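Local coordinates for protein V-type ATPase 116 kDa subunit (Meiothermus ruber, PDB 3RRK) that forms the cytoplasmic N-terminal domain of a V-type ATPase membrane subunit homologous to subunit a, in a rotary complex that probably couples ATP turnover to proton transport, at residues 52-57 with 275-280; 66-71 with 265-270; 70-75 with 258-263. One frame throughout, in Å; residues are numbered along the deposited sequence.

Interaction 1 of 3, residues 52-57 with 275-280; sequences YRLSPT and KAVADM
L54 meets V277 and A278 where the proximal lobe of this two-lobed alpha/beta domain runs into its long helical stalk. The segment 52-57 leads into and begins helix 56-79, while 275-280 belongs to the last turns of helix 224-281. L54 can be followed outward as a worked example of how a loop residue packs on a helix. Its CB is still 5.1 Å from CB of A278. With CG anti to the carbonyl carbon (chi1 -66°), the chain turns toward the helix, and CG comes within 4.0 Å of CB of A278. There it divides: CD1, extended away from CA (chi2 177°), lies 3.7 Å from CB of A278, while CD2 takes the other branch and meets CG1 of V277 at 4.0 Å. The leucine thus spans two successive residues of the helix, one methyl for each. CG1 of V277 reaches beyond the leucine as well, to the backbone O of Y52, a packing contact between a methyl and a carbonyl oxygen. The ring of Y52 leads away from 275-280, to K16 and I18 of strand 15-21, and V277 also touches I312 of strand 310-313; the lead-in and the helix end are therefore both seated against the sheet of the lobe. S55 then occupies the N-cap of helix 56-79. Its OG caps a backbone N just past T57, and its own N is bonded in return to OE1 of E58, the pattern of a capping box.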
loop_
_atom_site.group_PDB
_atom_site.type_symbol
_atom_site.label_atom_id
_atom_site.label_comp_id
_atom_site.label_asym_id
_atom_site.label_seq_id
_atom_site.Cartn_x
_atom_site.Cartn_y
_atom_site.Cartn_z
ATOM N N TYR A 52 -20.799 -13.871 -28.243
ATOM C CA TYR A 52 -19.678 -12.943 -28.089
ATOM C C TYR A 52 -18.932 -13.146 -26.760
ATOM O O TYR A 52 -18.269 -12.243 -26.253
ATOM C CB TYR A 52 -20.161 -11.504 -28.260
ATOM C CG TYR A 52 -20.761 -11.267 -29.629
ATOM C CD1 TYR A 52 -19.948 -11.031 -30.731
ATOM C CD2 TYR A 52 -22.138 -11.304 -29.825
ATOM C CE1 TYR A 52 -20.486 -10.828 -31.990
ATOM C CE2 TYR A 52 -22.687 -11.102 -31.082
ATOM C CZ TYR A 52 -21.854 -10.865 -32.161
ATOM O OH TYR A 52 -22.386 -10.663 -33.419
ATOM N N ARG A 53 -19.054 -14.357 -26.224
ATOM C CA ARG A 53 -18.412 -14.795 -24.990
ATOM C C ARG A 53 -16.909 -14.934 -25.214
ATOM O O ARG A 53 -16.486 -15.564 -26.182
ATOM C CB ARG A 53 -19.006 -16.154 -24.626
ATOM C CG ARG A 53 -18.487 -16.819 -23.376
ATOM C CD ARG A 53 -18.963 -18.267 -23.361
ATOM N NE ARG A 53 -18.959 -18.873 -22.030
ATOM C CZ ARG A 53 -17.913 -19.486 -21.482
ATOM N NH1 ARG A 53 -16.764 -19.565 -22.141
ATOM N NH2 ARG A 53 -18.014 -20.013 -20.271
ATOM N N LEU A 54 -16.104 -14.348 -24.330
ATOM C CA LEU A 54 -14.643 -14.392 -24.455
ATOM C C LEU A 54 -14.111 -15.819 -24.465
ATOM O O LEU A 54 -14.553 -16.646 -23.661
ATOM C CB LEU A 54 -13.994 -13.651 -23.286
ATOM C CG LEU A 54 -14.196 -12.145 -23.149
ATOM C CD1 LEU A 54 -13.532 -11.647 -21.900
ATOM C CD2 LEU A 54 -13.645 -11.423 -24.359
ATOM N N SER A 55 -13.153 -16.108 -25.350
ATOM C CA SER A 55 -12.491 -17.423 -25.368
ATOM C C SER A 55 -11.514 -17.574 -24.201
ATOM O O SER A 55 -11.074 -16.579 -23.626
ATOM C CB SER A 55 -11.766 -17.675 -26.702
ATOM O OG SER A 55 -10.679 -16.785 -26.909
ATOM N N PRO A 56 -11.179 -18.818 -23.835
ATOM C CA PRO A 56 -10.174 -19.004 -22.781
ATOM C C PRO A 56 -8.974 -18.143 -23.085
ATOM O O PRO A 56 -8.407 -17.503 -22.209
ATOM C CB PRO A 56 -9.812 -20.478 -22.909
ATOM C CG PRO A 56 -11.085 -21.122 -23.424
ATOM C CD PRO A 56 -11.807 -20.084 -24.245
ATOM N N THR A 57 -8.618 -18.098 -24.357
ATOM C CA THR A 57 -7.520 -17.260 -24.812
ATOM C C THR A 57 -7.721 -15.769 -24.550
ATOM O O THR A 57 -6.814 -15.096 -24.055
ATOM C CB THR A 57 -7.212 -17.538 -26.286
ATOM O OG1 THR A 57 -6.638 -18.851 -26.390
ATOM C CG2 THR A 57 -6.238 -16.526 -26.827
ATOM N N LYS A 275 -13.722 -6.307 -20.813
ATOM C CA LYS A 275 -14.870 -6.507 -19.933
ATOM C C LYS A 275 -16.185 -6.187 -20.661
ATOM O O LYS A 275 -17.131 -6.982 -20.630
ATOM C CB LYS A 275 -14.739 -5.709 -18.624
ATOM C CG LYS A 275 -13.752 -6.309 -17.612
ATOM C CD LYS A 275 -14.043 -5.849 -16.175
ATOM C CE LYS A 275 -12.914 -6.185 -15.196
ATOM N NZ LYS A 275 -12.879 -7.612 -14.725
ATOM N N ALA A 276 -16.236 -5.035 -21.327
ATOM C CA ALA A 276 -17.429 -4.628 -22.080
ATOM C C ALA A 276 -17.986 -5.787 -22.890
ATOM O O ALA A 276 -19.159 -6.149 -22.782
ATOM C CB ALA A 276 -17.099 -3.464 -23.005
ATOM N N VAL A 277 -17.129 -6.359 -23.718
ATOM C CA VAL A 277 -17.495 -7.529 -24.488
ATOM C C VAL A 277 -18.050 -8.652 -23.610
ATOM O O VAL A 277 -19.071 -9.261 -23.939
ATOM C CB VAL A 277 -16.286 -8.058 -25.269
ATOM C CG1 VAL A 277 -16.652 -9.327 -26.021
ATOM C CG2 VAL A 277 -15.773 -6.982 -26.209
ATOM N N ALA A 278 -17.382 -8.921 -22.493
ATOM C CA ALA A 278 -17.783 -10.021 -21.612
ATOM C C ALA A 278 -19.122 -9.756 -20.938
ATOM O O ALA A 278 -19.968 -10.651 -20.850
ATOM C CB ALA A 278 -16.705 -10.305 -20.570
ATOM N N ASP A 279 -19.304 -8.527 -20.460
ATOM C CA ASP A 279 -20.540 -8.137 -19.788
ATOM C C ASP A 279 -21.704 -8.140 -20.769
ATOM O O ASP A 279 -22.770 -8.673 -20.489
ATOM C CB ASP A 279 -20.398 -6.749 -19.172
ATOM C CG ASP A 279 -19.315 -6.685 -18.117
ATOM O OD1 ASP A 279 -18.828 -7.757 -17.681
ATOM O OD2 ASP A 279 -18.960 -5.553 -17.721
ATOM N N MET A 280 -21.484 -7.533 -21.923
ATOM C CA MET A 280 -22.446 -7.580 -23.004
ATOM C C MET A 280 -22.892 -9.010 -23.274
ATOM O O MET A 280 -24.076 -9.305 -23.229
ATOM C CB MET A 280 -21.830 -6.976 -24.255
ATOM C CG MET A 280 -22.710 -7.027 -25.471
ATOM S SD MET A 280 -21.840 -6.263 -26.839
ATOM C CE MET A 280 -21.609 -4.630 -26.172
#

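Interaction 2 of 3, residues 66-71 with 265-270; sequences EAVVSQ and TRAKDE
OE2 of E270 is gripped by several nitrogens at the flank of the apolar contact that V68 and V69 make with A267. NE of R266, one turn earlier on the same helix, donates to it at 3.0 Å and 167°, in the guanidinium plane and on the anti lone pair of the carboxylate. NH2 of R266 adds a weak second bond, and R273 contributes a further salt bridge. This cluster ties together turns of helix 224-281, and W65 of helix 56-79 lies against both R266 and E270. Across the interface the side-chain contacts are apolar. The two helices run roughly antiparallel, their short axes approaching to 8.5 Å at an angle of 139°, and the CA atoms of V69 and A267 come within 5.6 Å. CB of A267 fits between two valine methyls, CG1 of V68 at 3.7 Å and CG2 of V69. The latter methyl, placed anti to the carbonyl carbon and beside the backbone N of its own residue, also rests on the neighbouring backbone, 3.5 Å from N of K268. The aliphatic part of K268 borders V69 more loosely on its way toward E73. No hydrogen bond crosses between the segments; their cohesion comes from methyl packing around one small residue, whereas the R266-E270-R273 cluster stays within helix 224-281 and E66 carries charge across to K275 beyond the contact.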
loop_
_atom_site.group_PDB
_atom_site.type_symbol
_atom_site.label_atom_id
_atom_site.label_comp_id
_atom_site.label_asym_id
_atom_site.label_seq_id
_atom_site.Cartn_x
_atom_site.Cartn_y
_atom_site.Cartn_z
ATOM N N GLU A 66 -4.999 -6.716 -16.816
ATOM C CA GLU A 66 -5.297 -6.318 -15.446
ATOM C C GLU A 66 -4.029 -6.297 -14.593
ATOM O O GLU A 66 -3.851 -5.422 -13.750
ATOM C CB GLU A 66 -6.331 -7.248 -14.838
ATOM C CG GLU A 66 -7.714 -7.129 -15.462
ATOM C CD GLU A 66 -8.711 -8.105 -14.860
ATOM O OE1 GLU A 66 -8.299 -9.262 -14.575
ATOM O OE2 GLU A 66 -9.896 -7.707 -14.673
ATOM N N ALA A 67 -3.148 -7.261 -14.837
ATOM C CA ALA A 67 -1.864 -7.352 -14.142
ATOM C C ALA A 67 -0.979 -6.172 -14.541
ATOM O O ALA A 67 -0.308 -5.576 -13.695
ATOM C CB ALA A 67 -1.173 -8.698 -14.451
ATOM N N VAL A 68 -0.982 -5.829 -15.828
ATOM C CA VAL A 68 -0.344 -4.589 -16.254
ATOM C C VAL A 68 -0.917 -3.371 -15.514
ATOM O O VAL A 68 -0.171 -2.554 -14.991
ATOM C CB VAL A 68 -0.462 -4.345 -17.758
ATOM C CG1 VAL A 68 0.212 -3.038 -18.108
ATOM C CG2 VAL A 68 0.142 -5.486 -18.549
ATOM N N VAL A 69 -2.236 -3.261 -15.439
ATOM C CA VAL A 69 -2.824 -2.132 -14.720
ATOM C C VAL A 69 -2.324 -2.083 -13.275
ATOM O O VAL A 69 -1.868 -1.056 -12.783
ATOM C CB VAL A 69 -4.370 -2.178 -14.722
ATOM C CG1 VAL A 69 -4.926 -1.272 -13.631
ATOM C CG2 VAL A 69 -4.927 -1.801 -16.089
ATOM N N SER A 70 -2.416 -3.206 -12.592
ATOM C CA SER A 70 -2.041 -3.263 -11.186
ATOM C C SER A 70 -0.541 -3.009 -10.937
ATOM O O SER A 70 -0.177 -2.322 -9.998
ATOM C CB SER A 70 -2.491 -4.596 -10.603
ATOM O OG SER A 70 -1.594 -5.036 -9.610
ATOM N N GLN A 71 0.327 -3.539 -11.790
ATOM C CA GLN A 71 1.767 -3.326 -11.623
ATOM C C GLN A 71 2.219 -1.902 -11.917
ATOM O O GLN A 71 3.150 -1.395 -11.288
ATOM C CB GLN A 71 2.567 -4.277 -12.507
ATOM C CG GLN A 71 2.603 -5.709 -12.054
ATOM C CD GLN A 71 2.984 -6.656 -13.189
ATOM O OE1 GLN A 71 2.445 -7.758 -13.285
ATOM N NE2 GLN A 71 3.905 -6.229 -14.056
ATOM N N THR A 265 -2.293 3.690 -18.969
ATOM C CA THR A 265 -3.344 4.231 -19.790
ATOM C C THR A 265 -3.812 3.200 -20.813
ATOM O O THR A 265 -4.991 2.833 -20.861
ATOM C CB THR A 265 -2.877 5.522 -20.440
ATOM O OG1 THR A 265 -2.564 6.455 -19.404
ATOM C CG2 THR A 265 -3.956 6.113 -21.323
ATOM N N ARG A 266 -2.895 2.699 -21.618
ATOM C CA ARG A 266 -3.280 1.679 -22.583
ATOM C C ARG A 266 -4.012 0.503 -21.913
ATOM O O ARG A 266 -5.003 -0.005 -22.449
ATOM C CB ARG A 266 -2.051 1.212 -23.351
ATOM C CG ARG A 266 -2.218 -0.085 -24.103
ATOM C CD ARG A 266 -3.041 0.080 -25.352
ATOM N NE ARG A 266 -3.145 -1.173 -26.098
ATOM C CZ ARG A 266 -2.160 -1.700 -26.827
ATOM N NH1 ARG A 266 -0.967 -1.092 -26.907
ATOM N NH2 ARG A 266 -2.363 -2.848 -27.470
ATOM N N ALA A 267 -3.537 0.089 -20.735
ATOM C CA ALA A 267 -4.092 -1.082 -20.062
ATOM C C ALA A 267 -5.468 -0.825 -19.455
ATOM O O ALA A 267 -6.349 -1.666 -19.549
ATOM C CB ALA A 267 -3.117 -1.649 -19.018
ATOM N N LYS A 268 -5.659 0.328 -18.831
ATOM C CA LYS A 268 -6.999 0.709 -18.377
ATOM C C LYS A 268 -8.030 0.550 -19.486
ATOM O O LYS A 268 -9.094 -0.029 -19.257
ATOM C CB LYS A 268 -7.015 2.139 -17.848
ATOM C CG LYS A 268 -6.636 2.233 -16.371
ATOM C CD LYS A 268 -7.688 1.540 -15.530
ATOM C CE LYS A 268 -7.955 2.267 -14.223
ATOM N NZ LYS A 268 -8.615 1.371 -13.224
ATOM N N ASP A 269 -7.712 1.031 -20.688
ATOM C CA ASP A 269 -8.638 0.922 -21.817
ATOM C C ASP A 269 -8.792 -0.497 -22.289
ATOM O O ASP A 269 -9.869 -0.890 -22.756
ATOM C CB ASP A 269 -8.190 1.759 -23.021
ATOM C CG ASP A 269 -7.994 3.214 -22.678
ATOM O OD1 ASP A 269 -8.614 3.690 -21.695
ATOM O OD2 ASP A 269 -7.208 3.876 -23.393
ATOM N N GLU A 270 -7.699 -1.255 -22.211
ATOM C CA GLU A 270 -7.718 -2.618 -22.700
ATOM C C GLU A 270 -8.665 -3.446 -21.850
ATOM O O GLU A 270 -9.470 -4.227 -22.368
ATOM C CB GLU A 270 -6.313 -3.205 -22.698
ATOM C CG GLU A 270 -5.509 -2.751 -23.878
ATOM C CD GLU A 270 -6.038 -3.337 -25.162
ATOM O OE1 GLU A 270 -6.952 -4.178 -25.091
ATOM O OE2 GLU A 270 -5.549 -2.966 -26.242
#

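Interaction 3 of 3, residues 70-75 with 258-263; sequences SQAEQS and EALIAL
The backbones of A72 and L260, each within a helix, draw to 5.7 Å between their CA atoms, and helix 224-281 is kinked at the start of 258-263, where the N atoms of E258 and A259 lack a bond to the preceding turn. L260 supplies the main side chain. Its forked end closes on S75, with CD2 3.7 Å and CD1 3.8 Å from CB of the serine, so both methyls share one carbon. CB of A72, a turn earlier, lies 4.0 Å from O of L260 and, more loosely, near its CD2. S75 meets L260 mainly through CB, while its hydroxyl bonds back to its own helix: with OG beside the backbone N (chi1 -54°), it donates to O of Q71 at 2.8 Å, tilted 24° from the carbonyl plane. N of S75 bonds to the same O from the opposite face, so a single carbonyl oxygen accepts twice. With a glycine here, which has neither CB nor OG, the fork of L260 would probably be left with a gap beneath its methyls and O of Q71 would lose its second donor. Helix 94-138 packs alongside, with L101 against L260 and A105 against S75. A buried hydroxyl satisfied within its own helix can therefore belong to an apolar interface, since the surface it presents to L260 is largely carbon.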
loop_
_atom_site.group_PDB
_atom_site.type_symbol
_atom_site.label_atom_id
_atom_site.label_comp_id
_atom_site.label_asym_id
_atom_site.label_seq_id
_atom_site.Cartn_x
_atom_site.Cartn_y
_atom_site.Cartn_z
ATOM N N SER A 70 -2.416 -3.206 -12.592
ATOM C CA SER A 70 -2.041 -3.263 -11.186
ATOM C C SER A 70 -0.541 -3.009 -10.937
ATOM O O SER A 70 -0.177 -2.322 -9.998
ATOM C CB SER A 70 -2.491 -4.596 -10.603
ATOM O OG SER A 70 -1.594 -5.036 -9.610
ATOM N N GLN A 71 0.327 -3.539 -11.790
ATOM C CA GLN A 71 1.767 -3.326 -11.623
ATOM C C GLN A 71 2.219 -1.902 -11.917
ATOM O O GLN A 71 3.150 -1.395 -11.288
ATOM C CB GLN A 71 2.567 -4.277 -12.507
ATOM C CG GLN A 71 2.603 -5.709 -12.054
ATOM C CD GLN A 71 2.984 -6.656 -13.189
ATOM O OE1 GLN A 71 2.445 -7.758 -13.285
ATOM N NE2 GLN A 71 3.905 -6.229 -14.056
ATOM N N ALA A 72 1.592 -1.267 -12.902
ATOM C CA ALA A 72 1.904 0.123 -13.188
ATOM C C ALA A 72 1.425 1.020 -12.038
ATOM O O ALA A 72 2.165 1.893 -11.591
ATOM C CB ALA A 72 1.302 0.554 -14.515
ATOM N N GLU A 73 0.202 0.804 -11.552
ATOM C CA GLU A 73 -0.272 1.564 -10.394
ATOM C C GLU A 73 0.702 1.425 -9.235
ATOM O O GLU A 73 1.180 2.409 -8.687
ATOM C CB GLU A 73 -1.671 1.132 -9.958
ATOM C CG GLU A 73 -2.776 1.789 -10.790
ATOM C CD GLU A 73 -4.193 1.293 -10.455
ATOM O OE1 GLU A 73 -4.340 0.329 -9.657
ATOM O OE2 GLU A 73 -5.160 1.875 -11.005
ATOM N N GLN A 74 1.006 0.192 -8.872
ATOM C CA GLN A 74 1.920 -0.044 -7.775
ATOM C C GLN A 74 3.236 0.714 -8.002
ATOM O O GLN A 74 3.731 1.368 -7.092
ATOM C CB GLN A 74 2.115 -1.552 -7.551
ATOM C CG GLN A 74 3.275 -1.936 -6.632
ATOM C CD GLN A 74 4.554 -2.280 -7.403
ATOM O OE1 GLN A 74 5.594 -1.646 -7.217
ATOM N NE2 GLN A 74 4.475 -3.290 -8.271
ATOM N N SER A 75 3.779 0.661 -9.218
ATOM C CA SER A 75 5.021 1.369 -9.517
ATOM C C SER A 75 4.904 2.891 -9.411
ATOM O O SER A 75 5.774 3.544 -8.836
ATOM C CB SER A 75 5.586 0.964 -10.879
ATOM O OG SER A 75 5.731 -0.447 -10.959
ATOM N N GLU A 258 7.296 8.244 -17.211
ATOM C CA GLU A 258 6.414 8.491 -18.339
ATOM C C GLU A 258 5.907 7.202 -19.001
ATOM O O GLU A 258 4.736 7.108 -19.373
ATOM C CB GLU A 258 7.088 9.421 -19.365
ATOM C CG GLU A 258 6.285 9.632 -20.623
ATOM C CD GLU A 258 7.088 10.322 -21.716
ATOM O OE1 GLU A 258 8.337 10.188 -21.701
ATOM O OE2 GLU A 258 6.474 10.992 -22.587
ATOM N N ALA A 259 6.785 6.215 -19.154
ATOM C CA ALA A 259 6.386 4.945 -19.756
ATOM C C ALA A 259 5.316 4.261 -18.919
ATOM O O ALA A 259 4.386 3.638 -19.453
ATOM C CB ALA A 259 7.578 4.039 -19.938
ATOM N N LEU A 260 5.429 4.400 -17.606
ATOM C CA LEU A 260 4.519 3.690 -16.718
ATOM C C LEU A 260 3.137 4.216 -16.972
ATOM O O LEU A 260 2.201 3.458 -17.181
ATOM C CB LEU A 260 4.917 3.874 -15.252
ATOM C CG LEU A 260 6.062 2.979 -14.733
ATOM C CD1 LEU A 260 6.643 3.504 -13.428
ATOM C CD2 LEU A 260 5.614 1.560 -14.538
ATOM N N ILE A 261 3.042 5.539 -16.990
ATOM C CA ILE A 261 1.805 6.254 -17.251
ATOM C C ILE A 261 1.177 5.828 -18.573
ATOM O O ILE A 261 -0.012 5.533 -18.634
ATOM C CB ILE A 261 2.053 7.777 -17.222
ATOM C CG1 ILE A 261 1.971 8.290 -15.785
ATOM C CG2 ILE A 261 1.035 8.523 -18.063
ATOM C CD1 ILE A 261 2.359 9.740 -15.650
ATOM N N ALA A 262 1.973 5.787 -19.633
ATOM C CA ALA A 262 1.470 5.338 -20.931
ATOM C C ALA A 262 1.025 3.868 -20.931
ATOM O O ALA A 262 0.158 3.484 -21.708
ATOM C CB ALA A 262 2.515 5.548 -21.981
ATOM N N LEU A 263 1.662 3.044 -20.093
ATOM C CA LEU A 263 1.293 1.638 -19.955
ATOM C C LEU A 263 -0.029 1.535 -19.216
ATOM O O LEU A 263 -0.936 0.804 -19.613
ATOM C CB LEU A 263 2.372 0.880 -19.165
ATOM C CG LEU A 263 3.675 0.674 -19.943
ATOM C CD1 LEU A 263 4.889 0.550 -19.015
ATOM C CD2 LEU A 263 3.554 -0.500 -20.917
#

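In the fold
Interactions 2 and 3 pack helix 56-79 on helix 224-281; interaction 1 sets the lead-in to helix 56-79 against the end of the same long helix. Interaction 1 lies farthest from the chain's centre, partly buried beside the lobe's sheet; interaction 2 is also partly buried, with lysine at its edge; interaction 3 is buried, beside helix 94-138. Interactions 2 and 3 share S70 and Q71. Interactions 1 and 2, about 17 Å apart between centres, are joined by a salt bridge from NZ of K275 to OE2 of E66. No hydrogen bond crosses between the segments of any of the three, but polar groups serve helix capping at the lobe, charge pairing midway and carbonyl bonding in the interior.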